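Local coordinates for uncharacterized protein conserved in bacteria (Streptococcus suis, PDB 4FZ4), which probably binds host glycosaminoglycans through a helical domain of a surface antigen and so mediates attachment of the bacterium to host cells, at residues A[37-41]-A[112-117]; A[5-9]-A[66-70]. All blocks are in the same frame, centred on the assembly; numbering follows the deposited sequence.

Contact 1 of 2, residues A[37-41]-A[112-117]; sequences YQKAL and QDEGKS
Tyr37 reaches from its helix to the loop and lays its ring against the backbone of Asp113 and Glu114. With CG anti to the backbone N (chi1 -177°), the ring extends outward from the helix, and one face receives the peptide between those two residues: Glu114 N stands 3.5 Å above the ring plane and Asp113 C 3.8 Å above it, both displaced toward the rim. Beyond the ring, Tyr37 OH and Ser117 OG share a hydrogen bond of 3.2 Å in which either may be the donor. A chi1 of 75° sets Ser117 OG between its own N and carbonyl carbon, where it meets that hydroxyl; OG has a second partner, accepting from Ala119 N. Separately, Ser117 CB packs 3.7 Å from Tyr37 CE1.

Gln112 enters beside this ring with a chain bent at chi2 (-72°). Its CB touches Tyr37 CD1 at 3.9 Å, while its amide turns back on its own loop: NE2 bonds Leu110 O at the end of helix 100-110 and OE1 bonds Ile118 N farther along, which fixes both ends of the amide. Leu41 CD2 lies against both Gln112 OE1 and Ser117 CB. A water completes the junction, accepting from Gln38 N and donating to Gln112 O.

The contact docks the loop between helices 100-110 and 123-152 onto the start of helix 36-55, with Gln38 and Gln112 both also touching Ile86 of helix 66-95.

Contact 2 of 2, residues A[5-9]-A[66-70]; sequences KVEEV and FHKVK
Lys5 and Phe66 both send CG anti to the backbone N (chi1 172° and -173°), which aims the lysine chain and the aromatic ring into the space between their helices. Extended all the way from CG, the Lys5 chain runs over the Phe66 ring in the opposite sense to the phenylalanine side chain. Lys5 CE sits over the ring centre, 3.4 Å from the centroid, as a CH-pi contact; Lys5 NZ follows at 4.2 Å from the same centroid, a cation-pi pair in which the ammonium also donates to Ala61 O of the preceding loop. Val9 CG2 packs against Phe66 CZ at 3.4 Å, and Val6 CG1 lies at the ring edge, 4.2 Å from Phe66 CE1.

Here helices 3-23 and 66-95 of this all-helical domain run roughly parallel, their short segments inclined by 24° with axes 11.9 Å apart, a separation bridged by long side chains and the ring. On the more exposed side, the extended chains of Glu8 and Lys70 cross at about a right angle, bringing the ammonium to the carboxylate. Lys70 NZ faces both carboxylate oxygens, and the salt bridge to Glu8 OE2 is 3.4 Å long. Met59 touches Phe66, and Ala56 touches Val9, both from the loop after helix 36-55.

Contact 1 and contact 2 lie 28 Å apart between centres, with nearest atoms about 16 Å apart, so neither touches the other. Helix 66-95 connects them: its first turn supplies residues 66-70 of contact 2, and farther along its Ile86 meets both Gln38 and Gln112 of contact 1. Helix 36-55 makes a second connection, carrying 37-41 at its start and meeting Val69 of 66-70 through Asn52 and Tyr55 near its end. Contact 2 is the more peripheral: its centre is about 21 Å from the centre of the chain, that of contact 1 about 12 Å from the same point. All four segments belong to the glycosaminoglycan-binding family region.

Contact 1 of 2, residues A[37-41]-A[112-117]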
loop_
_atom_site.group_PDB
_atom_site.type_symbol
_atom_site.label_atom_id
_atom_site.label_comp_id
_atom_site.label_asym_id
_atom_site.label_seq_id
_atom_site.Cartn_x
_atom_site.Cartn_y
_atom_site.Cartn_z
ATOM N N TYR A 37 12.997 2.049 6.038
ATOM C CA TYR A 37 12.177 1.030 6.673
ATOM C C TYR A 37 11.026 0.565 5.761
ATOM O O TYR A 37 10.812 -0.634 5.586
ATOM C CB TYR A 37 11.633 1.549 8.006
ATOM C CG TYR A 37 10.827 0.513 8.757
ATOM C CD1 TYR A 37 9.476 0.330 8.489
ATOM C CD2 TYR A 37 11.422 -0.301 9.711
ATOM C CE1 TYR A 37 8.730 -0.636 9.154
ATOM C CE2 TYR A 37 10.689 -1.275 10.382
ATOM C CZ TYR A 37 9.341 -1.432 10.100
ATOM O OH TYR A 37 8.599 -2.357 10.787
ATOM N N GLN A 38 10.284 1.510 5.187
ATOM C CA GLN A 38 9.184 1.165 4.283
ATOM C C GLN A 38 9.721 0.419 3.062
ATOM O O GLN A 38 9.097 -0.519 2.572
ATOM C CB GLN A 38 8.449 2.433 3.823
ATOM C CG GLN A 38 7.502 2.219 2.630
ATOM C CD GLN A 38 6.323 1.309 2.945
ATOM O OE1 GLN A 38 5.565 0.916 2.049
ATOM N NE2 GLN A 38 6.160 0.971 4.215
ATOM N N LYS A 39 10.888 0.841 2.581
ATOM C CA LYS A 39 11.520 0.220 1.421
ATOM C C LYS A 39 11.716 -1.281 1.637
ATOM O O LYS A 39 11.262 -2.097 0.833
ATOM C CB LYS A 39 12.871 0.887 1.149
ATOM C CG LYS A 39 13.602 0.345 -0.063
ATOM C CD LYS A 39 14.987 0.952 -0.187
ATOM C CE LYS A 39 15.762 0.298 -1.318
ATOM N NZ LYS A 39 15.870 -1.181 -1.137
ATOM N N ALA A 40 12.385 -1.643 2.729
ATOM C CA ALA A 40 12.635 -3.048 3.037
ATOM C C ALA A 40 11.345 -3.754 3.408
ATOM O O ALA A 40 11.193 -4.955 3.173
ATOM C CB ALA A 40 13.640 -3.170 4.177
ATOM N N LEU A 41 10.411 -3.014 3.995
ATOM C CA LEU A 41 9.132 -3.604 4.380
ATOM C C LEU A 41 8.357 -3.953 3.108
ATOM O O LEU A 41 7.883 -5.076 2.937
ATOM C CB LEU A 41 8.334 -2.622 5.239
ATOM C CG LEU A 41 7.157 -3.231 5.993
ATOM C CD1 LEU A 41 7.668 -4.377 6.858
ATOM C CD2 LEU A 41 6.475 -2.160 6.842
ATOM N N GLN A 112 6.108 4.802 8.154
ATOM C CA GLN A 112 6.249 3.462 8.714
ATOM C C GLN A 112 7.559 3.362 9.496
ATOM O O GLN A 112 8.622 3.730 8.989
ATOM C CB GLN A 112 6.253 2.418 7.591
ATOM C CG GLN A 112 5.017 2.437 6.704
ATOM C CD GLN A 112 3.791 1.894 7.400
ATOM O OE1 GLN A 112 3.759 0.732 7.809
ATOM N NE2 GLN A 112 2.769 2.731 7.541
ATOM N N ASP A 113 7.474 2.853 10.724
ATOM C CA ASP A 113 8.641 2.700 11.598
ATOM C C ASP A 113 8.475 1.476 12.482
ATOM O O ASP A 113 7.352 1.026 12.726
ATOM C CB ASP A 113 8.810 3.937 12.489
ATOM C CG ASP A 113 9.784 4.956 11.908
ATOM O OD1 ASP A 113 9.806 6.102 12.406
ATOM O OD2 ASP A 113 10.536 4.613 10.966
ATOM N N GLU A 114 9.590 0.932 12.959
ATOM C CA GLU A 114 9.521 -0.230 13.832
ATOM C C GLU A 114 8.574 0.162 14.957
ATOM O O GLU A 114 8.731 1.215 15.581
ATOM C CB GLU A 114 10.909 -0.580 14.381
ATOM C CG GLU A 114 11.035 -1.994 14.989
ATOM C CD GLU A 114 10.428 -2.113 16.367
ATOM O OE1 GLU A 114 10.717 -1.246 17.220
ATOM O OE2 GLU A 114 9.672 -3.081 16.607
ATOM N N GLY A 115 7.580 -0.681 15.201
ATOM C CA GLY A 115 6.595 -0.382 16.225
ATOM C C GLY A 115 5.331 0.107 15.543
ATOM O O GLY A 115 4.314 -0.584 15.553
ATOM N N LYS A 116 5.406 1.286 14.929
ATOM C CA LYS A 116 4.266 1.877 14.229
ATOM C C LYS A 116 4.302 1.613 12.722
ATOM O O LYS A 116 4.624 2.508 11.935
ATOM C CB LYS A 116 4.218 3.395 14.483
ATOM C CG LYS A 116 3.145 4.161 13.685
ATOM C CD LYS A 116 1.722 3.830 14.137
ATOM C CE LYS A 116 0.659 4.432 13.201
ATOM N NZ LYS A 116 0.652 5.935 13.092
ATOM N N SER A 117 3.986 0.382 12.327
ATOM C CA SER A 117 3.952 0.004 10.912
ATOM C C SER A 117 2.883 -1.061 10.721
ATOM O O SER A 117 2.380 -1.621 11.691
ATOM C CB SER A 117 5.291 -0.567 10.459
ATOM O OG SER A 117 5.456 -1.888 10.942
HETATM O O HOH W 1 10.258 4.342 6.656
#

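Contact 2 of 2, residues A[5-9]-A[66-70]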
loop_
_atom_site.group_PDB
_atom_site.type_symbol
_atom_site.label_atom_id
_atom_site.label_comp_id
_atom_site.label_asym_id
_atom_site.label_seq_id
_atom_site.Cartn_x
_atom_site.Cartn_y
_atom_site.Cartn_z
ATOM N N LYS A 5 -15.744 -20.371 -6.691
ATOM C CA LYS A 5 -14.843 -20.115 -5.573
ATOM C C LYS A 5 -13.410 -19.837 -6.033
ATOM O O LYS A 5 -12.798 -18.858 -5.607
ATOM C CB LYS A 5 -14.858 -21.318 -4.620
ATOM C CG LYS A 5 -13.817 -21.285 -3.507
ATOM C CD LYS A 5 -13.789 -22.615 -2.758
ATOM C CE LYS A 5 -12.681 -22.662 -1.714
ATOM N NZ LYS A 5 -12.624 -23.979 -1.014
ATOM N N VAL A 6 -12.882 -20.700 -6.900
ATOM C CA VAL A 6 -11.514 -20.548 -7.395
ATOM C C VAL A 6 -11.331 -19.350 -8.325
ATOM O O VAL A 6 -10.290 -18.692 -8.299
ATOM C CB VAL A 6 -11.037 -21.815 -8.143
ATOM C CG1 VAL A 6 -11.006 -23.009 -7.192
ATOM C CG2 VAL A 6 -11.944 -22.092 -9.331
ATOM N N GLU A 7 -12.331 -19.074 -9.155
ATOM C CA GLU A 7 -12.243 -17.944 -10.067
ATOM C C GLU A 7 -12.282 -16.666 -9.255
ATOM O O GLU A 7 -11.663 -15.664 -9.616
ATOM C CB GLU A 7 -13.390 -17.973 -11.070
ATOM C CG GLU A 7 -13.067 -18.784 -12.309
ATOM C CD GLU A 7 -11.813 -18.286 -13.010
ATOM O OE1 GLU A 7 -11.756 -17.082 -13.339
ATOM O OE2 GLU A 7 -10.884 -19.096 -13.231
ATOM N N GLU A 8 -13.016 -16.721 -8.152
ATOM C CA GLU A 8 -13.132 -15.591 -7.248
ATOM C C GLU A 8 -11.701 -15.183 -6.898
ATOM O O GLU A 8 -11.391 -14.003 -6.725
ATOM C CB GLU A 8 -13.877 -16.030 -5.990
ATOM C CG GLU A 8 -14.309 -14.909 -5.074
ATOM C CD GLU A 8 -14.887 -15.432 -3.769
ATOM O OE1 GLU A 8 -15.578 -14.656 -3.069
ATOM O OE2 GLU A 8 -14.643 -16.617 -3.442
ATOM N N VAL A 9 -10.831 -16.184 -6.815
ATOM C CA VAL A 9 -9.425 -15.983 -6.493
ATOM C C VAL A 9 -8.609 -15.469 -7.679
ATOM O O VAL A 9 -7.928 -14.448 -7.569
ATOM C CB VAL A 9 -8.792 -17.294 -5.990
ATOM C CG1 VAL A 9 -7.320 -17.086 -5.683
ATOM C CG2 VAL A 9 -9.526 -17.768 -4.757
ATOM N N PHE A 66 -6.213 -22.760 1.489
ATOM C CA PHE A 66 -6.916 -21.928 0.519
ATOM C C PHE A 66 -7.314 -20.589 1.146
ATOM O O PHE A 66 -7.118 -19.530 0.553
ATOM C CB PHE A 66 -8.164 -22.668 0.017
ATOM C CG PHE A 66 -8.880 -21.976 -1.117
ATOM C CD1 PHE A 66 -8.931 -22.558 -2.380
ATOM C CD2 PHE A 66 -9.518 -20.755 -0.919
ATOM C CE1 PHE A 66 -9.608 -21.936 -3.429
ATOM C CE2 PHE A 66 -10.199 -20.120 -1.960
ATOM C CZ PHE A 66 -10.245 -20.712 -3.216
ATOM N N HIS A 67 -7.879 -20.648 2.347
ATOM C CA HIS A 67 -8.315 -19.458 3.061
ATOM C C HIS A 67 -7.116 -18.607 3.488
ATOM O O HIS A 67 -7.143 -17.381 3.384
ATOM C CB HIS A 67 -9.134 -19.865 4.294
ATOM C CG HIS A 67 -8.377 -20.715 5.269
ATOM N ND1 HIS A 67 -8.072 -22.038 5.027
ATOM C CD2 HIS A 67 -7.825 -20.416 6.470
ATOM C CE1 HIS A 67 -7.363 -22.515 6.035
ATOM N NE2 HIS A 67 -7.198 -21.552 6.924
ATOM N N LYS A 68 -6.069 -19.261 3.977
ATOM C CA LYS A 68 -4.868 -18.554 4.406
ATOM C C LYS A 68 -4.267 -17.765 3.247
ATOM O O LYS A 68 -3.949 -16.581 3.386
ATOM C CB LYS A 68 -3.835 -19.544 4.941
ATOM C CG LYS A 68 -4.169 -20.098 6.319
ATOM C CD LYS A 68 -4.162 -18.984 7.357
ATOM C CE LYS A 68 -4.665 -19.470 8.698
ATOM N NZ LYS A 68 -4.737 -18.354 9.684
ATOM N N VAL A 69 -4.110 -18.427 2.105
ATOM C CA VAL A 69 -3.553 -17.778 0.928
ATOM C C VAL A 69 -4.443 -16.622 0.485
ATOM O O VAL A 69 -3.946 -15.584 0.043
ATOM C CB VAL A 69 -3.373 -18.789 -0.244
ATOM C CG1 VAL A 69 -3.059 -18.048 -1.539
ATOM C CG2 VAL A 69 -2.232 -19.755 0.080
ATOM N N LYS A 70 -5.756 -16.795 0.616
ATOM C CA LYS A 70 -6.685 -15.745 0.219
ATOM C C LYS A 70 -6.538 -14.500 1.093
ATOM O O LYS A 70 -6.323 -13.400 0.588
ATOM C CB LYS A 70 -8.129 -16.245 0.279
ATOM C CG LYS A 70 -9.120 -15.229 -0.275
ATOM C CD LYS A 70 -10.546 -15.753 -0.310
ATOM C CE LYS A 70 -11.483 -14.710 -0.920
ATOM N NZ LYS A 70 -12.905 -15.159 -0.951
#